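Local coordinates for protein D-glucosaminate-6-phosphate ammonia lyase (Salmonella typhimurium, PDB 7LCE) that belongs to the selenocysteine synthase-like family of pyridoxal phosphate proteins, with an aminotransferase-type fold, and carries the cofactor covalently bound, at residues A[170-175]-A[186-191]; A[31-36]-A[258-263]; A[278-283]-A[302-307]; A[12-17]-A[22-27]; A[66-71]-A[239-244]. One frame throughout, in Å; residues are numbered along the deposited sequence.

Contact 1 of 5, residues A[170-175]-A[186-191]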
# COMPACT_ATOMS: atom_id res chain seq x y z
N LEU A 170 -5.66 25.70 28.86
CA LEU A 170 -6.09 24.88 29.98
C LEU A 170 -5.13 25.02 31.16
O LEU A 170 -3.97 25.39 31.01
CB LEU A 170 -6.20 23.41 29.56
CG LEU A 170 -7.24 23.10 28.49
CD1 LEU A 170 -7.10 21.67 28.00
CD2 LEU A 170 -8.63 23.35 29.03
N SER A 171 -5.65 24.72 32.35
CA SER A 171 -4.84 24.80 33.55
C SER A 171 -4.04 23.52 33.75
O SER A 171 -4.32 22.48 33.14
CB SER A 171 -5.73 25.04 34.77
OG SER A 171 -6.57 23.93 35.01
N ILE A 172 -3.03 23.60 34.61
CA ILE A 172 -2.24 22.42 34.94
C ILE A 172 -3.11 21.35 35.60
O ILE A 172 -2.85 20.15 35.45
CB ILE A 172 -1.04 22.81 35.84
CG1 ILE A 172 -0.21 21.58 36.21
CG2 ILE A 172 -1.52 23.54 37.09
CD1 ILE A 172 0.39 20.87 35.01
N ASP A 173 -4.16 21.77 36.31
CA ASP A 173 -5.07 20.81 36.92
C ASP A 173 -5.78 19.98 35.86
O ASP A 173 -5.99 18.77 36.04
CB ASP A 173 -6.09 21.53 37.81
CG ASP A 173 -5.44 22.24 38.98
OD1 ASP A 173 -4.49 21.68 39.57
OD2 ASP A 173 -5.88 23.36 39.32
N ASP A 174 -6.17 20.61 34.75
CA ASP A 174 -6.86 19.89 33.69
C ASP A 174 -5.99 18.77 33.12
O ASP A 174 -6.49 17.67 32.85
CB ASP A 174 -7.26 20.87 32.58
CG ASP A 174 -8.39 21.79 33.00
OD1 ASP A 174 -9.38 21.30 33.59
OD2 ASP A 174 -8.28 23.01 32.74
N PHE A 175 -4.70 19.03 32.94
CA PHE A 175 -3.81 18.00 32.43
C PHE A 175 -3.64 16.85 33.42
O PHE A 175 -3.65 15.68 33.02
CB PHE A 175 -2.46 18.60 32.07
CG PHE A 175 -2.39 19.13 30.66
CD1 PHE A 175 -2.94 20.36 30.35
CD2 PHE A 175 -1.81 18.38 29.66
CE1 PHE A 175 -2.90 20.84 29.06
CE2 PHE A 175 -1.76 18.85 28.37
CZ PHE A 175 -2.30 20.09 28.07
N LEU A 186 2.18 12.41 32.76
CA LEU A 186 2.12 13.83 32.46
C LEU A 186 3.52 14.42 32.57
O LEU A 186 4.18 14.28 33.61
CB LEU A 186 1.17 14.56 33.40
CG LEU A 186 1.21 16.09 33.28
CD1 LEU A 186 0.85 16.53 31.87
CD2 LEU A 186 0.29 16.74 34.30
N ILE A 187 3.97 15.09 31.51
CA ILE A 187 5.30 15.68 31.45
C ILE A 187 5.14 17.19 31.48
O ILE A 187 4.32 17.75 30.75
CB ILE A 187 6.05 15.23 30.18
CG1 ILE A 187 6.11 13.70 30.13
CG2 ILE A 187 7.45 15.82 30.14
CD1 ILE A 187 6.81 13.17 28.90
N VAL A 188 5.91 17.85 32.34
CA VAL A 188 5.85 19.29 32.51
C VAL A 188 7.21 19.88 32.16
O VAL A 188 8.23 19.47 32.71
CB VAL A 188 5.43 19.69 33.93
CG1 VAL A 188 5.59 21.18 34.13
CG2 VAL A 188 4.00 19.27 34.20
N ASP A 189 7.21 20.84 31.24
CA ASP A 189 8.41 21.59 30.91
C ASP A 189 8.43 22.86 31.76
O ASP A 189 7.67 23.80 31.49
CB ASP A 189 8.44 21.92 29.42
CG ASP A 189 9.61 22.81 29.03
OD1 ASP A 189 10.54 22.98 29.83
OD2 ASP A 189 9.59 23.32 27.89
N ALA A 190 9.28 22.88 32.77
CA ALA A 190 9.44 24.04 33.63
C ALA A 190 10.90 24.48 33.64
O ALA A 190 11.52 24.60 34.70
CB ALA A 190 8.96 23.73 35.05
N ALA A 191 11.44 24.72 32.44
CA ALA A 191 12.88 24.92 32.30
C ALA A 191 13.35 26.16 33.06
O ALA A 191 14.34 26.11 33.80
CB ALA A 191 13.25 25.03 30.82

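Contact 2 of 5, residues A[31-36]-A[258-263]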
# COMPACT_ATOMS: atom_id res chain seq x y z
N PRO A 31 31.61 30.91 42.43
CA PRO A 31 32.93 30.28 42.66
C PRO A 31 32.90 29.09 43.60
O PRO A 31 33.67 28.14 43.40
CB PRO A 31 33.76 31.44 43.23
CG PRO A 31 33.08 32.68 42.74
CD PRO A 31 31.62 32.35 42.73
N GLU A 32 32.06 29.12 44.64
CA GLU A 32 31.98 27.97 45.54
C GLU A 32 31.48 26.73 44.81
O GLU A 32 31.91 25.61 45.11
CB GLU A 32 31.08 28.28 46.74
CG GLU A 32 31.39 29.59 47.46
CD GLU A 32 30.48 30.73 47.05
OE1 GLU A 32 30.37 31.01 45.83
OE2 GLU A 32 29.87 31.35 47.94
N VAL A 33 30.57 26.90 43.85
CA VAL A 33 30.07 25.75 43.10
C VAL A 33 31.15 25.20 42.18
O VAL A 33 31.31 23.98 42.05
CB VAL A 33 28.79 26.14 42.33
CG1 VAL A 33 28.26 24.95 41.55
CG2 VAL A 33 27.73 26.63 43.30
N MET A 34 31.91 26.08 41.52
CA MET A 34 32.97 25.61 40.64
C MET A 34 34.09 24.93 41.42
O MET A 34 34.79 24.07 40.87
CB MET A 34 33.52 26.76 39.80
CG MET A 34 32.61 27.19 38.66
SD MET A 34 31.94 25.79 37.72
CE MET A 34 33.40 25.20 36.87
N GLN A 35 34.29 25.31 42.68
CA GLN A 35 35.24 24.59 43.53
C GLN A 35 34.82 23.13 43.67
O GLN A 35 35.64 22.22 43.55
CB GLN A 35 35.34 25.24 44.90
CG GLN A 35 36.11 26.55 44.95
CD GLN A 35 36.26 27.08 46.36
OE1 GLN A 35 36.07 26.34 47.33
NE2 GLN A 35 36.60 28.35 46.48
N ALA A 36 33.53 22.90 43.93
CA ALA A 36 33.02 21.54 44.03
C ALA A 36 33.08 20.83 42.68
O ALA A 36 33.33 19.62 42.62
CB ALA A 36 31.59 21.55 44.56
N LEU A 258 22.40 23.80 43.74
CA LEU A 258 21.09 23.77 44.39
C LEU A 258 21.19 24.14 45.87
O LEU A 258 20.34 24.87 46.39
CB LEU A 258 20.45 22.40 44.22
CG LEU A 258 19.88 22.10 42.84
CD1 LEU A 258 19.25 20.73 42.81
CD2 LEU A 258 18.86 23.17 42.45
N GLU A 259 22.23 23.65 46.56
CA GLU A 259 22.41 24.02 47.96
C GLU A 259 22.79 25.49 48.09
O GLU A 259 22.37 26.16 49.04
CB GLU A 259 23.46 23.13 48.62
CG GLU A 259 23.62 23.36 50.11
CD GLU A 259 22.34 23.08 50.89
OE1 GLU A 259 21.60 22.16 50.51
OE2 GLU A 259 22.09 23.79 51.89
N ASN A 260 23.59 26.00 47.16
CA ASN A 260 23.94 27.42 47.18
C ASN A 260 22.72 28.30 46.92
O ASN A 260 22.67 29.44 47.39
CB ASN A 260 25.03 27.71 46.14
CG ASN A 260 25.69 29.06 46.35
OD1 ASN A 260 25.26 30.06 45.79
ND2 ASN A 260 26.75 29.08 47.16
N TYR A 261 21.75 27.79 46.17
CA TYR A 261 20.50 28.50 45.96
C TYR A 261 19.59 28.38 47.18
O TYR A 261 18.86 29.33 47.51
CB TYR A 261 19.81 27.95 44.71
CG TYR A 261 18.54 28.66 44.29
CD1 TYR A 261 18.59 29.83 43.55
CD2 TYR A 261 17.29 28.14 44.62
CE1 TYR A 261 17.43 30.47 43.16
CE2 TYR A 261 16.13 28.78 44.23
CZ TYR A 261 16.20 29.94 43.50
OH TYR A 261 15.05 30.58 43.11
N HIS A 262 19.62 27.23 47.86
CA HIS A 262 18.79 27.02 49.04
C HIS A 262 19.27 27.83 50.24
O HIS A 262 18.45 28.26 51.06
CB HIS A 262 18.76 25.53 49.39
CG HIS A 262 18.00 25.21 50.64
ND1 HIS A 262 16.62 25.26 50.71
CD2 HIS A 262 18.42 24.83 51.87
CE1 HIS A 262 16.23 24.93 51.93
NE2 HIS A 262 17.31 24.67 52.65
N GLN A 263 20.58 28.04 50.36
CA GLN A 263 21.11 28.83 51.47
C GLN A 263 20.62 30.27 51.44
O GLN A 263 20.59 30.93 52.49
CB GLN A 263 22.64 28.82 51.45
CG GLN A 263 23.27 27.50 51.89
CD GLN A 263 24.77 27.48 51.69
OE1 GLN A 263 25.37 28.47 51.27
NE2 GLN A 263 25.39 26.35 52.00

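Contact 3 of 5, residues A[278-283]-A[302-307]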
# COMPACT_ATOMS: atom_id res chain seq x y z
N GLU A 278 21.49 57.82 40.34
CA GLU A 278 21.83 59.24 40.37
C GLU A 278 22.99 59.56 39.43
O GLU A 278 23.00 60.62 38.79
CB GLU A 278 22.15 59.68 41.80
CG GLU A 278 20.93 59.72 42.71
CD GLU A 278 21.27 60.10 44.14
OE1 GLU A 278 22.11 61.01 44.33
OE2 GLU A 278 20.70 59.50 45.07
N ALA A 279 23.96 58.65 39.33
CA ALA A 279 25.12 58.91 38.48
C ALA A 279 24.73 59.02 37.02
O ALA A 279 25.24 59.88 36.29
CB ALA A 279 26.17 57.81 38.68
N ILE A 280 23.83 58.14 36.56
CA ILE A 280 23.36 58.21 35.18
C ILE A 280 22.55 59.48 34.95
O ILE A 280 22.62 60.09 33.87
CB ILE A 280 22.56 56.94 34.83
CG1 ILE A 280 23.42 55.69 35.03
CG2 ILE A 280 22.06 57.00 33.39
CD1 ILE A 280 22.65 54.39 34.94
N SER A 281 21.78 59.91 35.95
CA SER A 281 20.97 61.12 35.79
C SER A 281 21.83 62.37 35.68
O SER A 281 21.38 63.37 35.09
CB SER A 281 20.00 61.24 36.97
OG SER A 281 19.22 60.07 37.10
N ALA A 282 23.04 62.35 36.24
CA ALA A 282 23.95 63.48 36.08
C ALA A 282 24.39 63.65 34.63
O ALA A 282 24.71 64.77 34.22
CB ALA A 282 25.17 63.30 36.99
N ILE A 283 24.41 62.56 33.86
CA ILE A 283 24.77 62.63 32.45
C ILE A 283 23.68 63.35 31.67
O ILE A 283 22.48 63.06 31.83
CB ILE A 283 25.01 61.22 31.90
CG1 ILE A 283 26.19 60.55 32.62
CG2 ILE A 283 25.28 61.26 30.40
CD1 ILE A 283 26.08 59.04 32.67
N ILE A 302 17.09 49.24 37.21
CA ILE A 302 17.43 50.63 36.94
C ILE A 302 16.90 50.97 35.55
O ILE A 302 17.51 50.63 34.54
CB ILE A 302 18.93 50.91 37.06
CG1 ILE A 302 19.45 50.55 38.45
CG2 ILE A 302 19.23 52.37 36.74
CD1 ILE A 302 20.96 50.54 38.54
N ARG A 303 15.76 51.65 35.52
CA ARG A 303 15.17 52.10 34.26
C ARG A 303 15.87 53.38 33.81
O ARG A 303 15.91 54.36 34.55
CB ARG A 303 13.67 52.32 34.43
CG ARG A 303 12.96 52.82 33.20
CD ARG A 303 11.47 52.94 33.46
NE ARG A 303 11.18 53.90 34.52
CZ ARG A 303 9.99 54.03 35.10
NH1 ARG A 303 8.96 53.27 34.75
NH2 ARG A 303 9.84 54.94 36.06
N VAL A 304 16.40 53.36 32.59
CA VAL A 304 17.15 54.49 32.04
C VAL A 304 16.36 55.04 30.86
O VAL A 304 16.10 54.32 29.89
CB VAL A 304 18.56 54.08 31.60
CG1 VAL A 304 19.34 55.29 31.12
CG2 VAL A 304 19.29 53.39 32.75
N ARG A 305 15.99 56.31 30.95
CA ARG A 305 15.24 56.99 29.90
C ARG A 305 16.15 57.96 29.18
O ARG A 305 16.89 58.72 29.82
CB ARG A 305 14.03 57.72 30.50
CG ARG A 305 13.11 58.38 29.48
CD ARG A 305 11.81 58.83 30.13
NE ARG A 305 11.04 57.72 30.70
CZ ARG A 305 11.01 57.41 31.98
NH1 ARG A 305 11.69 58.10 32.88
NH2 ARG A 305 10.28 56.37 32.38
N VAL A 306 16.11 57.94 27.85
CA VAL A 306 16.99 58.74 27.01
C VAL A 306 16.17 59.85 26.37
O VAL A 306 15.07 59.60 25.86
CB VAL A 306 17.67 57.87 25.94
CG1 VAL A 306 18.74 58.67 25.22
CG2 VAL A 306 18.26 56.62 26.57
N ASN A 307 16.71 61.06 26.40
CA ASN A 307 16.11 62.20 25.72
C ASN A 307 16.91 62.47 24.46
O ASN A 307 18.05 62.93 24.53
CB ASN A 307 16.07 63.43 26.63
CG ASN A 307 15.35 64.60 25.99
OD1 ASN A 307 15.97 65.54 25.51
ND2 ASN A 307 14.02 64.53 25.97

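Contact 4 of 5, residues A[12-17]-A[22-27]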
# COMPACT_ATOMS: atom_id res chain seq x y z
N LYS A 12 35.49 39.69 23.68
CA LYS A 12 35.12 40.88 24.44
C LYS A 12 34.73 40.52 25.87
O LYS A 12 34.14 39.47 26.13
CB LYS A 12 33.96 41.60 23.77
CG LYS A 12 34.18 41.97 22.33
CD LYS A 12 32.91 42.53 21.72
CE LYS A 12 33.08 43.99 21.37
NZ LYS A 12 31.86 44.54 20.71
N LYS A 13 35.05 41.42 26.79
CA LYS A 13 34.49 41.33 28.13
C LYS A 13 33.02 41.71 28.08
O LYS A 13 32.66 42.77 27.55
CB LYS A 13 35.25 42.24 29.09
CG LYS A 13 34.64 42.33 30.48
CD LYS A 13 35.47 43.20 31.40
CE LYS A 13 34.80 43.34 32.76
NZ LYS A 13 34.61 42.01 33.40
N VAL A 14 32.16 40.85 28.62
CA VAL A 14 30.72 41.02 28.53
C VAL A 14 30.18 41.40 29.90
O VAL A 14 30.54 40.78 30.91
CB VAL A 14 30.03 39.74 28.01
CG1 VAL A 14 28.53 39.94 27.95
CG2 VAL A 14 30.58 39.37 26.64
N ILE A 15 29.31 42.41 29.94
CA ILE A 15 28.58 42.80 31.14
C ILE A 15 27.11 42.55 30.87
O ILE A 15 26.51 43.17 29.99
CB ILE A 15 28.83 44.26 31.51
CG1 ILE A 15 30.32 44.53 31.71
CG2 ILE A 15 28.05 44.63 32.77
CD1 ILE A 15 30.62 45.94 32.17
N ASN A 16 26.51 41.65 31.65
CA ASN A 16 25.14 41.21 31.43
C ASN A 16 24.21 41.99 32.35
O ASN A 16 24.33 41.89 33.58
CB ASN A 16 25.00 39.71 31.66
CG ASN A 16 23.65 39.18 31.21
OD1 ASN A 16 22.67 39.92 31.10
ND2 ASN A 16 23.59 37.88 30.96
N ALA A 17 23.27 42.72 31.77
CA ALA A 17 22.27 43.44 32.53
C ALA A 17 20.87 43.19 31.99
O ALA A 17 19.93 43.89 32.38
CB ALA A 17 22.56 44.95 32.54
N THR A 22 20.61 32.94 26.64
CA THR A 22 21.38 31.84 26.06
C THR A 22 22.50 32.35 25.16
O THR A 22 23.51 31.65 25.00
CB THR A 22 20.46 30.91 25.28
OG1 THR A 22 19.89 31.61 24.17
CG2 THR A 22 19.34 30.38 26.17
N ILE A 23 22.37 33.55 24.58
CA ILE A 23 23.41 34.06 23.69
C ILE A 23 24.63 34.57 24.45
O ILE A 23 25.64 34.89 23.82
CB ILE A 23 22.89 35.18 22.78
CG1 ILE A 23 22.76 36.49 23.55
CG2 ILE A 23 21.55 34.80 22.17
CD1 ILE A 23 22.37 37.66 22.69
N LEU A 24 24.56 34.65 25.77
CA LEU A 24 25.67 35.11 26.59
C LEU A 24 26.22 34.02 27.50
O LEU A 24 27.03 34.31 28.39
CB LEU A 24 25.26 36.31 27.43
CG LEU A 24 24.93 37.59 26.66
CD1 LEU A 24 24.83 38.76 27.61
CD2 LEU A 24 25.98 37.84 25.59
N GLY A 25 25.80 32.77 27.31
CA GLY A 25 26.22 31.69 28.18
C GLY A 25 25.23 31.32 29.26
O GLY A 25 25.60 30.59 30.18
N VAL A 26 24.00 31.83 29.18
CA VAL A 26 22.92 31.52 30.12
C VAL A 26 23.21 32.11 31.49
O VAL A 26 22.51 33.02 31.94
CB VAL A 26 22.64 30.01 30.21
CG1 VAL A 26 21.51 29.74 31.18
CG2 VAL A 26 22.31 29.44 28.83
N SER A 27 24.23 31.59 32.18
CA SER A 27 24.42 31.93 33.59
C SER A 27 25.90 32.07 33.92
O SER A 27 26.78 31.69 33.14
CB SER A 27 23.78 30.88 34.50
OG SER A 27 24.37 29.61 34.30

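Contact 5 of 5, residues A[66-71]-A[239-244]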
# COMPACT_ATOMS: atom_id res chain seq x y z
N ASP A 66 12.02 10.48 42.99
CA ASP A 66 13.36 10.30 42.46
C ASP A 66 13.63 11.41 41.44
O ASP A 66 12.73 12.17 41.07
CB ASP A 66 13.54 8.91 41.83
CG ASP A 66 15.00 8.48 41.75
OD1 ASP A 66 15.88 9.28 42.13
OD2 ASP A 66 15.26 7.34 41.32
N SER A 67 14.88 11.48 40.99
CA SER A 67 15.29 12.50 40.03
C SER A 67 16.41 11.95 39.16
O SER A 67 17.09 10.98 39.53
CB SER A 67 15.74 13.79 40.72
OG SER A 67 14.68 14.39 41.45
N TYR A 68 16.60 12.57 38.01
CA TYR A 68 17.64 12.18 37.07
C TYR A 68 18.23 13.44 36.44
O TYR A 68 17.49 14.27 35.92
CB TYR A 68 17.09 11.25 35.98
CG TYR A 68 18.11 10.85 34.93
CD1 TYR A 68 19.18 10.02 35.25
CD2 TYR A 68 17.99 11.29 33.62
CE1 TYR A 68 20.10 9.65 34.29
CE2 TYR A 68 18.91 10.92 32.65
CZ TYR A 68 19.97 10.10 33.00
OH TYR A 68 20.89 9.73 32.04
N ILE A 69 19.56 13.56 36.49
CA ILE A 69 20.25 14.74 36.00
C ILE A 69 20.57 14.57 34.52
O ILE A 69 21.00 13.50 34.08
CB ILE A 69 21.53 15.01 36.81
CG1 ILE A 69 21.19 15.31 38.27
CG2 ILE A 69 22.33 16.15 36.21
CD1 ILE A 69 22.38 15.75 39.09
N THR A 70 20.35 15.63 33.75
CA THR A 70 20.60 15.67 32.31
C THR A 70 21.54 16.83 31.99
O THR A 70 21.91 17.63 32.85
CB THR A 70 19.28 15.80 31.54
OG1 THR A 70 18.65 17.04 31.90
CG2 THR A 70 18.35 14.65 31.87
N SER A 71 21.92 16.92 30.71
CA SER A 71 22.81 18.00 30.29
C SER A 71 22.09 19.33 30.21
O SER A 71 22.70 20.39 30.43
CB SER A 71 23.44 17.66 28.94
OG SER A 71 22.46 17.59 27.92
N GLY A 239 20.73 4.49 25.31
CA GLY A 239 20.12 4.91 24.07
C GLY A 239 20.41 6.35 23.70
O GLY A 239 21.57 6.74 23.53
N ILE A 240 19.35 7.16 23.58
CA ILE A 240 19.51 8.52 23.07
C ILE A 240 20.20 9.43 24.08
O ILE A 240 20.77 10.46 23.68
CB ILE A 240 18.15 9.10 22.65
CG1 ILE A 240 17.23 9.24 23.86
CG2 ILE A 240 17.51 8.23 21.58
CD1 ILE A 240 15.97 10.02 23.58
N ALA A 241 20.19 9.09 25.37
CA ALA A 241 20.81 9.95 26.35
C ALA A 241 22.33 9.89 26.31
O ALA A 241 22.99 10.74 26.91
CB ALA A 241 20.33 9.60 27.76
N ARG A 242 22.90 8.89 25.62
CA ARG A 242 24.35 8.80 25.52
C ARG A 242 24.94 9.96 24.73
O ARG A 242 26.09 10.35 24.96
CB ARG A 242 24.73 7.46 24.87
CG ARG A 242 26.21 7.11 24.96
CD ARG A 242 26.61 6.68 26.36
NE ARG A 242 27.89 5.98 26.37
CZ ARG A 242 29.07 6.58 26.40
NH1 ARG A 242 29.18 7.90 26.43
NH2 ARG A 242 30.18 5.83 26.39
N ALA A 243 24.16 10.54 23.80
CA ALA A 243 24.59 11.70 23.04
C ALA A 243 24.28 13.02 23.74
O ALA A 243 24.77 14.06 23.30
CB ALA A 243 23.94 11.70 21.65
N MET A 244 23.47 12.99 24.80
CA MET A 244 23.14 14.18 25.57
C MET A 244 23.85 14.12 26.91
O MET A 244 23.22 14.24 27.97
CB MET A 244 21.63 14.30 25.76
CG MET A 244 20.83 14.12 24.48
SD MET A 244 19.09 13.77 24.79
CE MET A 244 18.52 13.50 23.11

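Contact 1 of 5, residues A[170-175]-A[186-191]
Ile172 and Phe175 on the first turn of helix 172-181 meet Leu186 and Val188 on strand 186-189, inside the beta-alpha-beta unit made by strand 153-159, this helix and this strand. The contact is wholly apolar. Phe175 points toward the strand, and its CB lies 3.9 Å from Leu186 CD1, the two side chains crossing at about a right angle. The same methyl also approaches the Phe175 ring obliquely, at CD2. The other branch of the leucine, Leu186 CD2, also touches Phe175 CB (4.0 Å) and reaches 4.2 Å from Ile172 CD1. Ile172 CG1 is anti to the backbone N (chi1 180°), which helps carry CD1 toward the strand, 4.0 Å from Val188 CG2. Ile172 CD1 thus spans two alternate residues on the same side of the strand. At the start of the helix Ser171, the N-cap, and Asp174 form a capping box: Ser171 N donates to Asp174 OD2 over 3.2 Å, and a weak bond returns from Asp174 N to Ser171 OG. Tyr158 of strand 153-159 meets Phe175 edge-to-face, Leu156 of that strand packs on both Phe175 and Leu186, and Trp199 of helix 198-201 packs on Ile172 and Val188. Strand 186-189 runs parallel to and between strands 153-159 and 206-210 in the seven-stranded mixed sheet.

Contact 2 of 5, residues A[31-36]-A[258-263]
Helices 31-41 and 248-262 draw near each other at Val33 and Asn260, whose CA atoms are 7.6 Å apart. Asn260 carries the larger share of the contact. Its CG is swung away from its own backbone N (chi1 -165°), which sends the amide toward helix 31-41, while CB rests 4.1 Å from Val33 CG2. The two segments are separated by 221 residues, so the contact brings a helix from the N-terminal part of the chain against the helix that precedes 270-282 in the C-terminal half. On the outer side, Glu32 bends at chi2 and brings its carboxylate beside the amide. Asn260 ND2 remains 3.9 Å from Glu32 OE2, too far for a hydrogen bond, and the two flat groups are turned 73° against each other, so they are polar neighbours rather than bonded partners. Deeper in, Val33 also packs on Ala257 of the same helix 248-262 and on Pro218 of a loop. One residue along from Val33, Met34 faces another chain and packs on Ala41 of the second subunit, and Ala36 meets Ile5 of that subunit.

Contact 3 of 5, residues A[278-283]-A[302-307]
Apolar packing makes the whole of this contact: Ile280, near the end of helix 270-282, sets its branches on Val304 and Ile302 of strand 300-306. Ile280 CG2 lies 3.9 Å from Val304 CG1, while its other branch carries CD1 to 4.1 Å from Val304 CG2, so the two methyls of the valine are each met by a different arm of the isoleucine. The side chains cross at about a right angle. With CG1 lying opposite the carbonyl carbon (chi1 -58°), the longer arm also reaches back along the strand, where CD1 comes within 4.4 Å of Ile302 CG2, a looser touch. No hydrogen bond crosses between the segments. Polar groups of the segments find partners outside the contact: Arg303 forms a salt bridge with Asp289 of the neighbouring strand, Ser281 OG bonds to Ala277 O and to Ala288 N, and Asn307 caps the next helix through Glu310 N. Within the fold, strand 300-306 is the middle of a three-stranded antiparallel sheet, between 286-292 and 340-343. Ile280 also packs on Leu286 and Ala288 of the first of these strands and on Val357 and Leu360 of helix 352-365, so it sits where two helices pack on one sheet.

Contact 4 of 5, residues A[12-17]-A[22-27]
Leu24 pushes its CD1 into the angle between Val14 and Asn16, two alternate residues of strand 13-17 that point the same way. This is the close-packed part of the contact: CD1 lies 3.9 Å from Val14 CG1 and 3.7 Å from Asn16 ND2, with Leu24 CD2 also near the valine. Asn16 OD1 accepts from Cys18 N, an Asx turn, and ND2 donates to Gly19 O. The methyl therefore rests beside a polar group whose OD1 and ND2 each have a hydrogen-bond partner in the linking turn, and the asparagine chi1 of -170° directs CG away from its own backbone N and toward the leucine. Toward the strand the rest of the second segment makes little contact. The side chain of Ile23 is exposed, though its backbone bonds to the second subunit; Thr22 does not touch the strand and packs on Arg242 of that subunit. After Leu24 the chain turns sharply: Gly25 has a phi of 98°, and Val26 sits at the centre of a classic gamma turn in which Ser27 N bonds to Gly25 O. Val14 and Asn16 are in turn backed by Val45 and Phe44 of the second subunit. Strand 13-17 pairs in parallel with 327-331, and the loop then packs on Ala212, next to the modified lysine, an arrangement consistent with aminotransferase-type folds, whose small domain draws on both chain ends.

Contact 5 of 5, residues A[66-71]-A[239-244]
Met244 and Ser71 bury the most surface, with the pair Ala241 and Tyr68 beside them, where the end of strand 66-70 meets the irregular turn before helix 248-262. Ser71 is the polar half of the contact. Its OG sits between the backbone N and the carbonyl carbon (chi1 64°) and from there donates a weak hydrogen bond to Met244 O over 3.4 Å; the same OG is also 4.0 Å from Met244 CB. The CA atoms of the two residues are 6.1 Å apart, the nearest backbone approach of the segments. Beyond CG the methionine is extended and its end leads away from the strand; the side chain packs on Ala78 of helix 73-86. Further up the strand, Tyr68 lays its phenol toward the turn, and OH reaches 4.3 Å from Ala241 CB, a distant touch. The turn has helical backbone angles at residues 240-243 but lacks regular helical bonding; Arg242 N bonds to Gly239 O. Ser71 also meets the second subunit, packing on Ala243 of that chain, and Arg242 NH1 bonds to the cofactor-modified lysine of that chain. With a single weak serine bond to a carbonyl and otherwise slight apolar touching, the direct contact probably contributes only modestly to holding the segments together; both also pack on helix 73-86 and on the second subunit.

From the N terminus, contact 4 closes a short loop between strand 13-17 and the residues ahead of helix 31-41. That helix opens contact 2, which closes at helix 248-262 and encloses contact 5, from strand 66-70 to the turn before that helix; within contact 5 lies contact 1, linking helix 172-181 to strand 186-189. Contacts 1 and 5 reach the same mixed sheet, their centres about 21 Å apart. Contact 3 follows in series, pairing helix 270-282 with the three-stranded sheet. No two loops cross. Contacts 2, 4 and 5 touch the second subunit, whereas contacts 1 and 3 stay within their own chain.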